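Local coordinates for geranyltranstransferase (Campylobacter jejuni, PDB 3NPK), which probably condenses geranyl diphosphate with isopentenyl diphosphate to give farnesyl diphosphate, releasing pyrophosphate, in isoprenoid biosynthesis, at residues N28-L33 with I107-A112; K40-Q45 with L209-N214; L48-S53 with A181-G186. All blocks are in the same frame, centred on the assembly; numbering follows the deposited sequence. Where two conformers were deposited one is given.

Contact 1: N28-L33 with I107-A112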
ATOM      1  N   ASN A  28     -18.231  -0.734  -0.026  1.00 11.73           N
ATOM      2  CA  ASN A  28     -18.104   0.723   0.030  1.00 12.08           C
ATOM      3  C   ASN A  28     -18.383   1.304   1.406  1.00 11.16           C
ATOM      4  O   ASN A  28     -17.674   2.194   1.867  1.00 11.39           O
ATOM      5  CB  ASN A  28     -18.982   1.411  -1.018  1.00 12.79           C
ATOM      6  CG  ASN A  28     -18.485   1.189  -2.428  1.00 13.83           C
ATOM      7  OD1 ASN A  28     -17.295   0.975  -2.656  1.00 13.52           O
ATOM      8  ND2 ASN A  28     -19.404   1.227  -3.392  1.00 14.77           N
ATOM      9  N   GLU A  29     -19.438   0.819   2.046  1.00 10.87           N
ATOM     10  CA  GLU A  29     -19.755   1.267   3.391  1.00 10.76           C
ATOM     11  C   GLU A  29     -18.619   0.925   4.359  1.00 11.58           C
ATOM     12  O   GLU A  29     -18.256   1.738   5.220  1.00 12.55           O
ATOM     13  CB  GLU A  29     -21.081   0.644   3.851  1.00 13.36           C
ATOM     14  CG  GLU A  29     -22.297   1.296   3.208  1.00 15.74           C
ATOM     15  CD  GLU A  29     -22.657   0.734   1.835  1.00 19.09           C
ATOM     16  OE1 GLU A  29     -21.950  -0.158   1.325  1.00 18.55           O
ATOM     17  OE2 GLU A  29     -23.676   1.194   1.255  1.00 23.02           O
ATOM     18  N   ALA A  30     -18.041  -0.264   4.203  1.00 11.55           N
ATOM     19  CA  ALA A  30     -16.941  -0.679   5.068  1.00 11.39           C
ATOM     20  C   ALA A  30     -15.689   0.182   4.841  1.00 11.45           C
ATOM     21  O   ALA A  30     -14.977   0.510   5.788  1.00 14.63           O
ATOM     22  CB  ALA A  30     -16.627  -2.136   4.825  1.00 11.90           C
ATOM     23  N   LEU A  31     -15.430   0.542   3.588  1.00 11.24           N
ATOM     24  CA  LEU A  31     -14.326   1.455   3.255  1.00 12.81           C
ATOM     25  C   LEU A  31     -14.490   2.800   3.950  1.00 13.01           C
ATOM     26  O   LEU A  31     -13.520   3.388   4.441  1.00 14.24           O
ATOM     27  CB  LEU A  31     -14.254   1.686   1.732  1.00 13.26           C
ATOM     28  CG  LEU A  31     -13.578   0.634   0.837  1.00 14.19           C
ATOM     29  CD1 LEU A  31     -13.934   0.830  -0.636  1.00 14.98           C
ATOM     30  CD2 LEU A  31     -12.048   0.659   1.027  1.00 14.43           C
ATOM     31  N   ALA A  32     -15.717   3.311   3.957  1.00 11.83           N
ATOM     32  CA  ALA A  32     -15.988   4.649   4.483  1.00 12.83           C
ATOM     33  C   ALA A  32     -16.065   4.690   6.005  1.00 12.96           C
ATOM     34  O   ALA A  32     -15.788   5.707   6.612  1.00 13.26           O
ATOM     35  CB  ALA A  32     -17.291   5.187   3.890  1.00 13.77           C
ATOM     36  N   LEU A  33     -16.451   3.577   6.614  1.00 13.65           N
ATOM     37  CA  LEU A  33     -16.883   3.583   8.004  1.00 14.50           C
ATOM     38  C   LEU A  33     -15.864   4.208   8.957  1.00 13.08           C
ATOM     39  O   LEU A  33     -16.195   5.101   9.732  1.00 13.91           O
ATOM     40  CB  LEU A  33     -17.208   2.154   8.443  1.00 17.10           C
ATOM     41  CG  LEU A  33     -17.998   1.994   9.736  1.00 21.11           C
ATOM     42  CD1 LEU A  33     -19.383   2.628   9.574  1.00 22.19           C
ATOM     43  CD2 LEU A  33     -18.110   0.523  10.108  1.00 23.29           C
ATOM     44  N   ILE A 107      -9.399  -6.976   6.869  1.00  8.70           N
ATOM     45  CA  ILE A 107      -8.094  -7.123   6.217  1.00  9.73           C
ATOM     46  C   ILE A 107      -8.101  -6.412   4.860  1.00  9.35           C
ATOM     47  O   ILE A 107      -7.213  -5.595   4.557  1.00  8.74           O
ATOM     48  CB  ILE A 107      -7.721  -8.595   6.011  1.00 10.33           C
ATOM     49  CG1 ILE A 107      -7.477  -9.270   7.359  1.00 11.17           C
ATOM     50  CG2 ILE A 107      -6.463  -8.701   5.121  1.00 11.41           C
ATOM     51  CD1 ILE A 107      -7.600 -10.784   7.303  1.00 12.93           C
ATOM     52  N   LEU A 108      -9.111  -6.705   4.046  1.00  8.72           N
ATOM     53  CA  LEU A 108      -9.158  -6.155   2.682  1.00  8.54           C
ATOM     54  C   LEU A 108      -9.420  -4.646   2.620  1.00  8.89           C
ATOM     55  O   LEU A 108      -8.892  -3.972   1.735  1.00  9.01           O
ATOM     56  CB  LEU A 108     -10.196  -6.894   1.839  1.00 10.14           C
ATOM     57  CG  LEU A 108      -9.892  -8.381   1.612  1.00 10.54           C
ATOM     58  CD1 LEU A 108     -11.040  -9.047   0.828  1.00 12.79           C
ATOM     59  CD2 LEU A 108      -8.529  -8.554   0.909  1.00 10.93           C
ATOM     60  N   VAL A 109     -10.242  -4.119   3.527  1.00  8.58           N
ATOM     61  CA  VAL A 109     -10.422  -2.674   3.578  1.00  8.37           C
ATOM     62  C   VAL A 109      -9.080  -2.002   3.906  1.00  8.74           C
ATOM     63  O   VAL A 109      -8.713  -1.008   3.275  1.00  9.28           O
ATOM     64  CB  VAL A 109     -11.511  -2.232   4.587  1.00  8.73           C
ATOM     65  CG1 VAL A 109     -11.376  -0.726   4.887  1.00  9.80           C
ATOM     66  CG2 VAL A 109     -12.921  -2.543   4.055  1.00 10.01           C
ATOM     67  N   GLY A 110      -8.343  -2.532   4.881  1.00  8.58           N
ATOM     68  CA  GLY A 110      -7.033  -1.972   5.172  1.00  9.72           C
ATOM     69  C   GLY A 110      -6.116  -2.042   3.952  1.00  8.81           C
ATOM     70  O   GLY A 110      -5.424  -1.074   3.627  1.00  8.48           O
ATOM     71  N   ASP A 111      -6.112  -3.187   3.270  1.00  8.56           N
ATOM     72  CA  ASP A 111      -5.285  -3.358   2.067  1.00  8.63           C
ATOM     73  C   ASP A 111      -5.670  -2.309   1.027  1.00  8.07           C
ATOM     74  O   ASP A 111      -4.798  -1.667   0.419  1.00  8.97           O
ATOM     75  CB  ASP A 111      -5.447  -4.756   1.465  1.00  9.58           C
ATOM     76  CG  ASP A 111      -4.801  -5.842   2.316  1.00  9.70           C
ATOM     77  OD1 ASP A 111      -4.049  -5.517   3.255  1.00 10.31           O
ATOM     78  OD2 ASP A 111      -5.053  -7.025   2.051  1.00 11.02           O
ATOM     79  N   ALA A 112      -6.978  -2.140   0.817  1.00  8.05           N
ATOM     80  CA  ALA A 112      -7.477  -1.136  -0.125  1.00  7.85           C
ATOM     81  C   ALA A 112      -6.998   0.266   0.215  1.00  7.85           C
ATOM     82  O   ALA A 112      -6.596   1.015  -0.670  1.00  8.19           O
ATOM     83  CB  ALA A 112      -9.000  -1.184  -0.206  1.00  8.89           C
TER

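Contact 2: K40-Q45 with L209-N214. With PPV (pyrophosphate), chain C.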
ATOM      1  N   LYS A  40      -8.765  12.604  14.837  1.00 19.10           N
ATOM      2  CA  LYS A  40      -8.415  14.000  15.069  1.00 18.92           C
ATOM      3  C   LYS A  40      -7.737  14.640  13.853  1.00 17.14           C
ATOM      4  O   LYS A  40      -7.592  15.865  13.792  1.00 17.75           O
ATOM      5  CB  LYS A  40      -7.530  14.120  16.312  1.00 20.92           C
ATOM      6  CG  LYS A  40      -8.223  13.665  17.597  1.00 23.32           C
ATOM      7  CD  LYS A  40      -7.268  13.663  18.799  1.00 25.38           C
ATOM      8  CE  LYS A  40      -6.268  12.506  18.744  1.00 26.42           C
ATOM      9  NZ  LYS A  40      -6.941  11.170  18.715  1.00 26.52           N
ATOM     10  N   HIS A  41      -7.353  13.802  12.889  1.00 14.92           N
ATOM     11  CA  HIS A  41      -6.652  14.244  11.670  1.00 13.39           C
ATOM     12  C   HIS A  41      -5.398  15.033  11.960  1.00 13.48           C
ATOM     13  O   HIS A  41      -5.058  15.952  11.214  1.00 13.67           O
ATOM     14  CB  HIS A  41      -7.539  15.085  10.756  1.00 14.78           C
ATOM     15  CG  HIS A  41      -8.823  14.426  10.389  1.00 15.13           C
ATOM     16  ND1 HIS A  41      -8.948  13.068  10.178  1.00 17.29           N
ATOM     17  CD2 HIS A  41     -10.049  14.954  10.185  1.00 14.37           C
ATOM     18  CE1 HIS A  41     -10.204  12.789   9.870  1.00 14.93           C
ATOM     19  NE2 HIS A  41     -10.891  13.916   9.867  1.00 17.51           N
ATOM     20  N   PHE A  42      -4.714  14.675  13.037  1.00 13.66           N
ATOM     21  CA  PHE A  42      -3.487  15.359  13.447  1.00 12.84           C
ATOM     22  C   PHE A  42      -2.460  15.364  12.307  1.00 11.90           C
ATOM     23  O   PHE A  42      -1.844  16.395  12.017  1.00 11.74           O
ATOM     24  CB  PHE A  42      -2.940  14.663  14.710  1.00 13.74           C
ATOM     25  CG  PHE A  42      -1.604  15.170  15.186  1.00 16.24           C
ATOM     26  CD1 PHE A  42      -1.468  16.452  15.714  1.00 16.81           C
ATOM     27  CD2 PHE A  42      -0.490  14.343  15.157  1.00 17.56           C
ATOM     28  CE1 PHE A  42      -0.227  16.898  16.182  1.00 17.24           C
ATOM     29  CE2 PHE A  42       0.740  14.785  15.617  1.00 18.78           C
ATOM     30  CZ  PHE A  42       0.873  16.056  16.126  1.00 18.36           C
ATOM     31  N   ARG A  43      -2.277  14.224  11.650  1.00 11.45           N
ATOM     32  CA  ARG A  43      -1.272  14.159  10.594  1.00 10.78           C
ATOM     33  C   ARG A  43      -1.652  15.041   9.400  1.00 10.77           C
ATOM     34  O   ARG A  43      -0.824  15.825   8.899  1.00 10.67           O
ATOM     35  CB  ARG A  43      -1.035  12.707  10.184  1.00 10.98           C
ATOM     36  CG  ARG A  43      -0.431  11.906  11.334  1.00 11.74           C
ATOM     37  CD  ARG A  43      -0.663  10.407  11.234  1.00 11.78           C
ATOM     38  NE  ARG A  43      -0.182   9.718  12.438  1.00 11.94           N
ATOM     39  CZ  ARG A  43      -0.840   9.662  13.597  1.00 12.85           C
ATOM     40  NH1 ARG A  43      -2.031  10.235  13.725  1.00 14.06           N
ATOM     41  NH2 ARG A  43      -0.310   9.016  14.641  1.00 13.83           N
ATOM     42  N   ALA A  44      -2.890  14.916   8.932  1.00 10.59           N
ATOM     43  CA  ALA A  44      -3.397  15.827   7.902  1.00 10.36           C
ATOM     44  C   ALA A  44      -3.174  17.288   8.292  1.00 10.37           C
ATOM     45  O   ALA A  44      -2.720  18.098   7.478  1.00 10.63           O
ATOM     46  CB  ALA A  44      -4.890  15.578   7.658  1.00 12.55           C
ATOM     47  N   GLN A  45      -3.500  17.632   9.533  1.00 10.61           N
ATOM     48  CA  GLN A  45      -3.401  19.027   9.970  1.00 11.66           C
ATOM     49  C   GLN A  45      -1.966  19.544  10.059  1.00 10.66           C
ATOM     50  O   GLN A  45      -1.705  20.726   9.766  1.00 11.44           O
ATOM     51  CB  GLN A  45      -4.158  19.261  11.278  1.00 12.64           C
ATOM     52  CG  GLN A  45      -5.681  19.048  11.128  1.00 14.37           C
ATOM     53  CD  GLN A  45      -6.252  19.884   9.995  1.00 17.63           C
ATOM     54  OE1 GLN A  45      -5.807  21.004   9.760  1.00 20.60           O
ATOM     55  NE2 GLN A  45      -7.225  19.339   9.278  1.00 18.18           N
ATOM     56  N   LEU A 209       8.017  11.045  19.743  1.00 14.82           N
ATOM     57  CA  LEU A 209       8.595  10.477  20.961  1.00 18.83           C
ATOM     58  C   LEU A 209       7.969  11.092  22.207  1.00 17.90           C
ATOM     59  O   LEU A 209       7.622  10.386  23.158  1.00 19.84           O
ATOM     60  CB  LEU A 209      10.100  10.724  20.961  1.00 22.81           C
ATOM     61  CG  LEU A 209      10.915  10.350  22.194  1.00 26.98           C
ATOM     62  CD1 LEU A 209      10.797   8.867  22.456  1.00 28.69           C
ATOM     63  CD2 LEU A 209      12.358  10.758  21.950  1.00 27.76           C
ATOM     64  N   ILE A 210       7.839  12.415  22.210  1.00 16.58           N
ATOM     65  CA  ILE A 210       7.221  13.111  23.332  1.00 18.89           C
ATOM     66  C   ILE A 210       5.828  12.555  23.596  1.00 19.53           C
ATOM     67  O   ILE A 210       5.453  12.304  24.743  1.00 19.98           O
ATOM     68  CB  ILE A 210       7.118  14.625  23.060  1.00 19.92           C
ATOM     69  CG1 ILE A 210       8.497  15.276  23.167  1.00 21.02           C
ATOM     70  CG2 ILE A 210       6.150  15.287  24.054  1.00 20.90           C
ATOM     71  CD1 ILE A 210       8.543  16.676  22.604  1.00 20.96           C
ATOM     72  N   PHE A 211       5.058  12.343  22.533  1.00 18.99           N
ATOM     73  CA  PHE A 211       3.688  11.880  22.721  1.00 20.42           C
ATOM     74  C   PHE A 211       3.660  10.511  23.397  1.00 21.39           C
ATOM     75  O   PHE A 211       2.824  10.259  24.263  1.00 23.10           O
ATOM     76  CB  PHE A 211       2.938  11.802  21.391  1.00 21.82           C
ATOM     77  CG  PHE A 211       2.734  13.129  20.721  1.00 22.68           C
ATOM     78  CD1 PHE A 211       2.806  14.314  21.436  1.00 22.68           C
ATOM     79  CD2 PHE A 211       2.440  13.188  19.369  1.00 24.28           C
ATOM     80  CE1 PHE A 211       2.603  15.533  20.808  1.00 22.95           C
ATOM     81  CE2 PHE A 211       2.239  14.401  18.735  1.00 24.37           C
ATOM     82  CZ  PHE A 211       2.317  15.576  19.460  1.00 23.38           C
ATOM     83  N   GLN A 212       4.569   9.626  23.005  1.00 20.87           N
ATOM     84  CA  GLN A 212       4.591   8.281  23.572  0.53 20.80           C
ATOM     85  C   GLN A 212       5.065   8.263  25.023  1.00 21.36           C
ATOM     86  O   GLN A 212       4.529   7.516  25.853  1.00 23.09           O
ATOM     87  CB  GLN A 212       5.441   7.351  22.705  0.53 20.71           C
ATOM     88  CG  GLN A 212       4.814   7.065  21.355  0.53 21.12           C
ATOM     89  CD  GLN A 212       3.409   6.523  21.489  0.53 22.36           C
ATOM     90  OE1 GLN A 212       3.158   5.620  22.285  0.53 22.68           O
ATOM     91  NE2 GLN A 212       2.481   7.071  20.709  0.53 23.21           N
ATOM     92  N   ILE A 213       6.069   9.075  25.339  1.00 21.12           N
ATOM     93  CA  ILE A 213       6.520   9.180  26.725  1.00 22.18           C
ATOM     94  C   ILE A 213       5.386   9.716  27.571  1.00 23.73           C
ATOM     95  O   ILE A 213       5.119   9.201  28.657  1.00 23.68           O
ATOM     96  CB  ILE A 213       7.734  10.115  26.880  1.00 21.00           C
ATOM     97  CG1 ILE A 213       8.914   9.597  26.063  1.00 20.24           C
ATOM     98  CG2 ILE A 213       8.112  10.247  28.363  1.00 20.78           C
ATOM     99  CD1 ILE A 213      10.084  10.567  26.014  1.00 21.24           C
ATOM    100  N   ASN A 214       4.705  10.738  27.062  1.00 24.92           N
ATOM    101  CA  ASN A 214       3.551  11.323  27.747  1.00 26.40           C
ATOM    102  C   ASN A 214       2.478  10.279  28.042  1.00 28.16           C
ATOM    103  O   ASN A 214       1.896  10.272  29.127  1.00 28.53           O
ATOM    104  CB  ASN A 214       2.956  12.474  26.920  1.00 28.01           C
ATOM    105  CG  ASN A 214       1.747  13.110  27.589  1.00 30.10           C
ATOM    106  OD1 ASN A 214       1.855  13.684  28.674  1.00 30.72           O
ATOM    107  ND2 ASN A 214       0.588  13.012  26.942  1.00 30.99           N
TER
HETATM  108  O11 PPV C 290      -3.855   7.169  17.142  1.00 34.36           O
HETATM  109  P1  PPV C 290      -4.556   8.659  17.046  1.00 30.95           P
HETATM  110  O21 PPV C 290      -4.581   9.407  18.511  1.00 31.94           O
HETATM  111  O31 PPV C 290      -3.817   9.511  16.113  1.00 32.36           O
HETATM  112  OPP PPV C 290      -6.116   8.368  16.627  1.00 25.85           O
HETATM  113  P2  PPV C 290      -7.090   9.206  15.611  1.00 20.72           P
HETATM  114  O12 PPV C 290      -8.514   8.388  15.761  1.00 21.31           O
HETATM  115  O22 PPV C 290      -6.605   9.026  14.069  1.00 20.20           O
HETATM  116  O32 PPV C 290      -7.245  10.613  16.017  1.00 20.76           O

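Contact 3: L48-S53 with A181-G186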
ATOM      1  N   LEU A  48      -1.126  20.285   6.381  1.00  9.36           N
ATOM      2  CA  LEU A  48      -1.837  21.451   5.852  1.00 10.67           C
ATOM      3  C   LEU A  48      -1.353  22.740   6.510  1.00 11.05           C
ATOM      4  O   LEU A  48      -1.364  23.802   5.883  1.00 11.32           O
ATOM      5  CB  LEU A  48      -3.348  21.288   6.034  1.00 11.56           C
ATOM      6  CG  LEU A  48      -3.958  20.132   5.233  1.00 10.39           C
ATOM      7  CD1 LEU A  48      -5.391  19.862   5.709  1.00 11.97           C
ATOM      8  CD2 LEU A  48      -3.910  20.447   3.729  1.00 11.40           C
ATOM      9  N   SER A  49      -0.911  22.654   7.765  1.00  9.95           N
ATOM     10  CA  SER A  49      -0.408  23.836   8.469  1.00 10.47           C
ATOM     11  C   SER A  49       0.880  24.308   7.804  1.00 10.53           C
ATOM     12  O   SER A  49       1.075  25.517   7.577  1.00 11.89           O
ATOM     13  CB  SER A  49      -0.134  23.528   9.949  1.00 11.24           C
ATOM     14  OG  SER A  49      -1.328  23.251  10.673  1.00 12.34           O
ATOM     15  N   VAL A  50       1.768  23.364   7.492  1.00  9.34           N
ATOM     16  CA  VAL A  50       2.999  23.731   6.779  1.00 10.29           C
ATOM     17  C   VAL A  50       2.659  24.435   5.460  1.00 10.10           C
ATOM     18  O   VAL A  50       3.168  25.526   5.179  1.00 11.96           O
ATOM     19  CB  VAL A  50       3.910  22.512   6.512  1.00  9.89           C
ATOM     20  CG1 VAL A  50       5.107  22.923   5.632  1.00 11.88           C
ATOM     21  CG2 VAL A  50       4.396  21.910   7.846  1.00 10.62           C
ATOM     22  N   VAL A  51       1.789  23.829   4.656  1.00  9.84           N
ATOM     23  CA  VAL A  51       1.434  24.418   3.369  1.00 10.90           C
ATOM     24  C   VAL A  51       0.784  25.800   3.536  1.00 12.18           C
ATOM     25  O   VAL A  51       1.172  26.771   2.872  1.00 13.12           O
ATOM     26  CB  VAL A  51       0.513  23.486   2.549  1.00 10.23           C
ATOM     27  CG1 VAL A  51       0.131  24.150   1.222  1.00 11.86           C
ATOM     28  CG2 VAL A  51       1.212  22.151   2.293  1.00 11.31           C
ATOM     29  N   GLN A  52      -0.192  25.900   4.431  1.00 12.22           N
ATOM     30  CA  GLN A  52      -0.864  27.176   4.658  1.00 13.92           C
ATOM     31  C   GLN A  52       0.129  28.283   5.029  1.00 14.80           C
ATOM     32  O   GLN A  52       0.005  29.419   4.572  1.00 16.11           O
ATOM     33  CB  GLN A  52      -1.942  27.030   5.741  1.00 15.37           C
ATOM     34  CG  GLN A  52      -2.641  28.347   6.105  1.00 18.24           C
ATOM     35  CD  GLN A  52      -3.377  28.995   4.945  1.00 21.68           C
ATOM     36  OE1 GLN A  52      -3.588  28.386   3.895  1.00 21.94           O
ATOM     37  NE2 GLN A  52      -3.771  30.251   5.135  1.00 24.62           N
ATOM     38  N   SER A  53       1.123  27.937   5.839  1.00 12.96           N
ATOM     39  CA  SER A  53       2.076  28.917   6.360  1.00 14.31           C
ATOM     40  C   SER A  53       3.092  29.365   5.314  1.00 15.17           C
ATOM     41  O   SER A  53       3.690  30.437   5.433  1.00 18.53           O
ATOM     42  CB  SER A  53       2.820  28.344   7.571  1.00 15.88           C
ATOM     43  OG  SER A  53       3.828  27.427   7.168  1.00 18.66           O
ATOM     44  N   ALA A 181       6.884  12.467   8.650  1.00  8.97           N
ATOM     45  CA  ALA A 181       6.573  12.464   7.219  1.00  9.02           C
ATOM     46  C   ALA A 181       5.486  13.484   6.875  1.00  8.55           C
ATOM     47  O   ALA A 181       5.554  14.136   5.845  1.00 10.43           O
ATOM     48  CB  ALA A 181       6.142  11.066   6.763  1.00  9.82           C
ATOM     49  N   ALA A 182       4.479  13.622   7.733  1.00  9.12           N
ATOM     50  CA  ALA A 182       3.415  14.578   7.457  1.00 10.04           C
ATOM     51  C   ALA A 182       3.987  15.983   7.331  1.00  8.87           C
ATOM     52  O   ALA A 182       3.651  16.729   6.403  1.00 10.16           O
ATOM     53  CB  ALA A 182       2.376  14.531   8.556  1.00  9.76           C
ATOM     54  N   LEU A 183       4.847  16.354   8.276  1.00  8.43           N
ATOM     55  CA  LEU A 183       5.500  17.665   8.238  1.00  8.75           C
ATOM     56  C   LEU A 183       6.400  17.797   7.007  1.00  8.63           C
ATOM     57  O   LEU A 183       6.332  18.807   6.298  1.00  9.50           O
ATOM     58  CB  LEU A 183       6.312  17.893   9.511  1.00  9.78           C
ATOM     59  CG  LEU A 183       5.443  18.129  10.742  1.00  9.88           C
ATOM     60  CD1 LEU A 183       6.232  17.922  12.048  1.00 12.16           C
ATOM     61  CD2 LEU A 183       4.803  19.533  10.704  1.00 10.68           C
ATOM     62  N   LYS A 184       7.225  16.780   6.739  1.00  8.97           N
ATOM     63  CA  LYS A 184       8.150  16.851   5.603  1.00  8.69           C
ATOM     64  C   LYS A 184       7.390  16.935   4.273  1.00  8.96           C
ATOM     65  O   LYS A 184       7.786  17.654   3.364  1.00 10.13           O
ATOM     66  CB  LYS A 184       9.107  15.651   5.577  1.00 10.78           C
ATOM     67  CG  LYS A 184      10.182  15.787   4.479  1.00 15.19           C
ATOM     68  CD  LYS A 184      11.216  14.707   4.527  1.00 17.40           C
ATOM     69  CE  LYS A 184      12.271  14.961   3.432  1.00 19.17           C
ATOM     70  NZ  LYS A 184      13.294  13.905   3.349  1.00 21.52           N
HETATM   71  N   MSE A 185       6.287  16.206   4.171  1.00  8.52           N
HETATM   72  CA  MSE A 185       5.472  16.253   2.966  1.00  8.10           C
HETATM   73  C   MSE A 185       4.886  17.658   2.735  1.00  8.00           C
HETATM   74  O   MSE A 185       4.798  18.127   1.589  1.00  8.72           O
HETATM   75  CB  MSE A 185       4.376  15.189   3.045  1.00 10.18           C
HETATM   76  CG  MSE A 185       4.981  13.797   2.896  1.00 10.47           C
HETATM   77 SE   MSE A 185       3.776  12.338   3.329  1.00 15.28          SE
HETATM   78  CE  MSE A 185       2.781  12.283   1.657  1.00 12.86           C
ATOM     79  N   GLY A 186       4.495  18.341   3.807  1.00  9.22           N
ATOM     80  CA  GLY A 186       4.086  19.740   3.659  1.00  9.77           C
ATOM     81  C   GLY A 186       5.220  20.563   3.040  1.00  9.72           C
ATOM     82  O   GLY A 186       5.001  21.389   2.142  1.00  9.81           O
TER

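Contact 1: N28-L33 with I107-A112
Val109 sets its two methyls against the turn that carries Ala30 and Leu31. Its CG2 meets Ala30 CB at 3.8 Å and the main chain at Leu31 N. CG1, anti to the backbone N (chi1 164°), lies 3.9 Å from Ala30 O and also faces the Leu31 side chain, where CD2 comes within 4.2 Å of it. Phe27, Ile78 and Leu97 also touch the Val109 side chain. Farther along, Asp111 belongs to a different face of the helix: its OD2 is hydrogen-bonded to His79 ND1 of the second subunit. One residue on, Ala112 turns back toward helix 27-37, and its CB receives Leu31 CD2 at 3.8 Å. The same leucine methyl thus serves both Val109 and Ala112, one helical turn apart. The axes of the two short segments cross at -68° and approach to 9.7 Å. Ala112 also packs on Val148 of the second subunit, so in this mainly helical polyprenyl synthetase fold it lies where the packing on helix 27-37 meets the dimer interface. No hydrogen bond spans the two segments, and their attachment rests on van der Waals contact of buried aliphatic groups with each other and with the main chain.

Contact 2: K40-Q45 with L209-N214
Two phenylalanine rings alone bridge a wide gap here: the CA atoms of Phe42 and Phe211 are 12.2 Å apart, yet CZ of Phe42 lies 3.4 Å from CE2 of Phe211. The bridge spans the interior of the mainly helical isoprenyl synthase fold, joining the start of helix 42-54 to helix 194-220. The side chains arrive from opposite directions; with chi1 at 175°, CG of Phe42 stands anti to the main-chain N and the ring is carried out toward helix 194-220. CZ of Phe42 comes to the edge of the Phe211 ring, near its plane, while the ring planes are inclined at 65°, an oblique pairing. Tyr282, itself a residue of the pyrophosphate pocket, stacks on Phe211 and also meets the Phe42 ring, making this an aromatic group of three.

The neighbours of Phe42 in sequence hold the pyrophosphate. Gly39, Lys40 and Arg43 fit the GKxxR pattern of the family, and all three line the ligand pocket. Arg43, its chain extended from CG to NE, presents the guanidinium edge to the anion, NH1 donating to PPV O31 over 3.1 Å. Lys40 gives it three hydrogen bonds: its main-chain N points almost straight at PPV O32 (2.8 Å, 179°), and its side chain curls back over the ligand through bends at the third and fourth torsions. NZ thereby reaches both phosphate groups, at 2.8 Å from PPV O32, which thus takes two of the three bonds, and 3.0 Å from PPV O21.

Contact 3: L48-S53 with A181-G186
Val50 lies over the backbone of Gly186, its CG1 3.5 Å from Gly186 C and its CB 4.0 Å from Gly186 CA. Because Gly186 carries no side chain, the valine can rest directly on the main chain of the other helix, and the CA atoms of the two residues come within 5.2 Å. The second branch, CG2, takes a separate partner: it touches CD2 of Leu183 at 3.7 Å, the two side chains crossing at about a right angle. With CG1 anti to the backbone N (chi1 174°), Val50 divides its methyls between the glycine and the leucine one turn earlier on the same helix. Val51 adds a looser contact, CG2 standing 3.9 Å from Gly186 O.

This close approach brings the axes of the two short segments to 8.1 Å, and their N-to-C directions differ by 24°, so the two segments run roughly parallel at this point, as neighbours in the helical bundle of the polyprenyl synthetase fold. Around the pair, helix 59-80 packs on Leu48 and Ala182, helix 269-282 on Ser49 and Ser53, and helix 194-220 on Leu183. Met185, present as selenomethionine, leads its side chain away from segment 48-53, onto helices 128-142 and 59-80.

Within segment 48-53, Ser53 folds its hydroxyl back on the preceding turn. OG donates to Val50 O over 2.8 Å, approaching from 27° off the carbonyl plane. The same oxygen receives a weak bond from Ser53 N.

Overall arrangement
Contacts 2 and 3 both use helix 42-54: its N-terminal end lies at the pyrophosphate and its later turns pack on helix 164-189. Their centres are 14 Å apart, and they touch where Arg43 O meets Ala182 CB at 3.5 Å. Along the chain contact 3 is nested inside the loop closed by contact 2. Contact 2 holds Lys40 and Arg43 of the pocket, whereas the Leu183 side chain of contact 3 is about 14 Å from the ligand. Contact 1 stands apart toward the second subunit, its centre 24 Å from that of contact 2 and 27 Å from that of contact 3. Its helix 27-37 precedes helix 42-54 in the chain.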